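Local coordinates for putative cell adhesion protein (Parabacteroides distasonis, PDB 3LIU) that probably serves as a fimbrilin-type structural subunit of a cell-surface pilus and so takes part in adhesion, at residues 211-216 with 223-228. Numbering follows the deposited sequence.
Sequences VSSVAS and IEKDFF
Lys225 lies against Ser212 and Ser213 where the long strand 193-213 of this FimA/Mfa1-family fold ends and the chain loops back, roughly antiparallel, along that strand's last residues. One direct backbone bond ties the two runs: Ser213 N donates to Ile223 O over 2.9 Å, in the carbonyl plane and nearly in line with the C=O (159°). Farther up the strand a water replaces the next direct link, giving a hydrogen to Val211 O and taking one from Lys225 N.

Followed outward, Lys225 CB sits 4.0 Å from Val211 CG2, and CG lies over the strand backbone, 3.7 Å from Ser212 CA. A bend at chi2 (-52°) turns the chain along the strand, bringing CD and CE beside Ser213 OG before NZ donates to that OG at 2.9 Å. NZ also forms a salt bridge with Glu111, while Thr113 of strand 113-115 touches the side chain. A methionine in its place would probably leave Glu111 without this charged mate and Ser213 OG without this donor.

Ile223 packs the turning end: its CG2 methyl comes within 3.4 Å of Ala215 C, and CD1 lies beside Ser212 OG. That hydroxyl donates to Ser213 O of its own strand. At the opposite end, Val211 CG2 meets the Phe227 ring obliquely, 3.5 Å from CE1. A second water bridges Ser213 OG to Glu224 O, which accepts its hydrogen at 2.8 Å.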
ATOM      1  N   VAL A 211      -3.779   0.283  -8.747  1.00 12.15           N
ATOM      2  CA  VAL A 211      -4.753  -0.812  -8.648  1.00  8.85           C
ATOM      3  C   VAL A 211      -4.128  -1.986  -7.893  1.00  9.78           C
ATOM      4  O   VAL A 211      -2.903  -2.178  -7.905  1.00 10.75           O
ATOM      5  CB  VAL A 211      -5.246  -1.338 -10.013  1.00 10.84           C
ATOM      6  CG1 VAL A 211      -6.111  -0.322 -10.766  1.00  6.23           C
ATOM      7  CG2 VAL A 211      -4.039  -1.808 -10.890  1.00  7.40           C
ATOM      8  N   SER A 212      -4.997  -2.770  -7.255  1.00 11.66           N
ATOM      9  CA  SER A 212      -4.619  -3.946  -6.432  1.00 11.00           C
ATOM     10  C   SER A 212      -5.788  -4.922  -6.355  1.00  9.43           C
ATOM     11  O   SER A 212      -6.955  -4.537  -6.490  1.00 10.45           O
ATOM     12  CB  SER A 212      -4.225  -3.520  -4.998  1.00 12.66           C
ATOM     13  OG  SER A 212      -3.993  -4.638  -4.111  1.00 12.55           O
ATOM     14  N   SER A 213      -5.499  -6.189  -6.128  1.00 10.49           N
ATOM     15  CA  SER A 213      -6.545  -7.134  -5.683  1.00 10.62           C
ATOM     16  C   SER A 213      -6.962  -6.752  -4.235  1.00 11.51           C
ATOM     17  O   SER A 213      -6.172  -6.186  -3.492  1.00 10.26           O
ATOM     18  CB  SER A 213      -6.012  -8.581  -5.721  1.00 10.49           C
ATOM     19  OG  SER A 213      -5.802  -8.973  -7.055  1.00  8.27           O
ATOM     20  N   VAL A 214      -8.183  -7.081  -3.843  1.00 11.30           N
ATOM     21  CA  VAL A 214      -8.681  -6.716  -2.531  1.00  8.64           C
ATOM     22  C   VAL A 214      -8.143  -7.650  -1.423  1.00 10.68           C
ATOM     23  O   VAL A 214      -7.998  -7.227  -0.288  1.00 13.13           O
ATOM     24  CB  VAL A 214     -10.220  -6.633  -2.501  1.00 12.30           C
ATOM     25  CG1 VAL A 214     -10.886  -8.014  -2.583  1.00 11.64           C
ATOM     26  CG2 VAL A 214     -10.682  -5.851  -1.271  1.00  7.45           C
ATOM     27  N   ALA A 215      -7.886  -8.911  -1.748  1.00  9.31           N
ATOM     28  CA  ALA A 215      -7.478  -9.883  -0.732  1.00 11.03           C
ATOM     29  C   ALA A 215      -6.653 -10.980  -1.360  1.00 11.69           C
ATOM     30  O   ALA A 215      -6.687 -11.144  -2.593  1.00  8.71           O
ATOM     31  CB  ALA A 215      -8.687 -10.432  -0.019  1.00  6.12           C
ATOM     32  N   SER A 216      -5.899 -11.688  -0.501  1.00 11.01           N
ATOM     33  CA  SER A 216      -5.131 -12.862  -0.841  1.00 13.53           C
ATOM     34  C   SER A 216      -5.640 -14.097  -0.090  1.00 12.86           C
ATOM     35  O   SER A 216      -6.228 -13.996   0.997  1.00 12.45           O
ATOM     36  CB  SER A 216      -3.649 -12.655  -0.504  1.00 13.71           C
ATOM     37  OG  SER A 216      -3.487 -12.459   0.880  1.00 10.74           O
ATOM     38  N   ILE A 223      -1.119  -9.314  -3.251  1.00 12.70           N
ATOM     39  CA  ILE A 223      -2.346  -8.829  -3.844  1.00 13.68           C
ATOM     40  C   ILE A 223      -2.027  -7.910  -5.030  1.00 15.09           C
ATOM     41  O   ILE A 223      -2.896  -7.219  -5.554  1.00 13.78           O
ATOM     42  CB  ILE A 223      -3.219  -8.043  -2.817  1.00 13.48           C
ATOM     43  CG1 ILE A 223      -2.395  -6.970  -2.123  1.00 12.77           C
ATOM     44  CG2 ILE A 223      -3.900  -9.038  -1.829  1.00  8.66           C
ATOM     45  CD1 ILE A 223      -3.161  -6.061  -1.117  1.00  9.70           C
ATOM     46  N   GLU A 224      -0.759  -7.862  -5.406  1.00 14.22           N
ATOM     47  CA  GLU A 224      -0.285  -7.045  -6.517  1.00 13.83           C
ATOM     48  C   GLU A 224      -0.948  -7.448  -7.812  1.00 10.37           C
ATOM     49  O   GLU A 224      -1.090  -8.646  -8.104  1.00 10.87           O
ATOM     50  CB  GLU A 224       1.240  -7.233  -6.700  1.00 13.06           C
ATOM     51  CG  GLU A 224       1.858  -6.358  -7.836  1.00 10.36           C
ATOM     52  CD  GLU A 224       3.378  -6.486  -7.925  1.00 16.57           C
ATOM     53  OE1 GLU A 224       3.946  -7.306  -7.191  1.00 10.91           O
ATOM     54  OE2 GLU A 224       4.012  -5.734  -8.701  1.00 10.58           O
ATOM     55  N   LYS A 225      -1.302  -6.454  -8.615  1.00 10.48           N
ATOM     56  CA  LYS A 225      -1.799  -6.694  -9.973  1.00 11.64           C
ATOM     57  C   LYS A 225      -0.646  -6.645 -10.964  1.00 12.32           C
ATOM     58  O   LYS A 225       0.139  -5.692 -10.965  1.00 13.60           O
ATOM     59  CB  LYS A 225      -2.787  -5.617 -10.384  1.00 12.03           C
ATOM     60  CG  LYS A 225      -4.168  -5.661  -9.731  1.00  9.92           C
ATOM     61  CD  LYS A 225      -4.848  -7.034  -9.844  1.00 12.80           C
ATOM     62  CE  LYS A 225      -6.365  -6.901  -9.624  1.00  8.73           C
ATOM     63  NZ  LYS A 225      -7.068  -8.206  -9.537  1.00  8.90           N
ATOM     64  N   ASP A 226      -0.547  -7.679 -11.805  1.00 12.95           N
ATOM     65  CA  ASP A 226       0.352  -7.640 -12.938  1.00 12.11           C
ATOM     66  C   ASP A 226      -0.108  -6.556 -13.890  1.00 10.00           C
ATOM     67  O   ASP A 226      -1.306  -6.328 -14.043  1.00 14.35           O
ATOM     68  CB  ASP A 226       0.343  -8.963 -13.690  1.00 10.89           C
ATOM     69  CG  ASP A 226       1.004 -10.058 -12.950  1.00 19.15           C
ATOM     70  OD1 ASP A 226       1.635  -9.832 -11.913  1.00 17.08           O
ATOM     71  OD2 ASP A 226       0.917 -11.173 -13.431  1.00 18.58           O
ATOM     72  N   PHE A 227       0.843  -5.902 -14.537  1.00 13.35           N
ATOM     73  CA  PHE A 227       0.557  -4.855 -15.545  1.00 12.02           C
ATOM     74  C   PHE A 227       0.993  -5.334 -16.915  1.00 14.53           C
ATOM     75  O   PHE A 227       1.836  -6.219 -17.032  1.00 13.58           O
ATOM     76  CB  PHE A 227       1.274  -3.550 -15.191  1.00 10.08           C
ATOM     77  CG  PHE A 227       0.530  -2.643 -14.237  1.00 12.44           C
ATOM     78  CD1 PHE A 227      -0.208  -3.153 -13.144  1.00  8.91           C
ATOM     79  CD2 PHE A 227       0.656  -1.270 -14.369  1.00  9.13           C
ATOM     80  CE1 PHE A 227      -0.814  -2.292 -12.223  1.00  9.16           C
ATOM     81  CE2 PHE A 227       0.048  -0.382 -13.454  1.00 14.40           C
ATOM     82  CZ  PHE A 227      -0.677  -0.870 -12.390  1.00 10.75           C
ATOM     83  N   PHE A 228       0.417  -4.740 -17.956  1.00 16.25           N
ATOM     84  CA  PHE A 228       0.705  -5.130 -19.331  1.00 15.35           C
ATOM     85  C   PHE A 228       0.418  -6.632 -19.584  1.00 18.28           C
ATOM     86  O   PHE A 228      -0.553  -7.161 -19.026  1.00 17.84           O
ATOM     87  CB  PHE A 228       2.119  -4.674 -19.709  1.00 17.24           C
ATOM     88  CG  PHE A 228       2.279  -3.186 -19.636  1.00 14.64           C
ATOM     89  CD1 PHE A 228       1.630  -2.368 -20.558  1.00 18.48           C
ATOM     90  CD2 PHE A 228       2.977  -2.599 -18.615  1.00 10.71           C
ATOM     91  CE1 PHE A 228       1.709  -0.983 -20.464  1.00 16.93           C
ATOM     92  CE2 PHE A 228       3.084  -1.205 -18.533  1.00 14.73           C
ATOM     93  CZ  PHE A 228       2.459  -0.406 -19.450  1.00 15.13           C
TER
HETATM   94  O   HOH W   1      -0.799  -3.848  -7.241  1.00 13.01           O
HETATM   95  O   HOH W   2      -3.316 -10.090  -7.277  1.00 27.63           O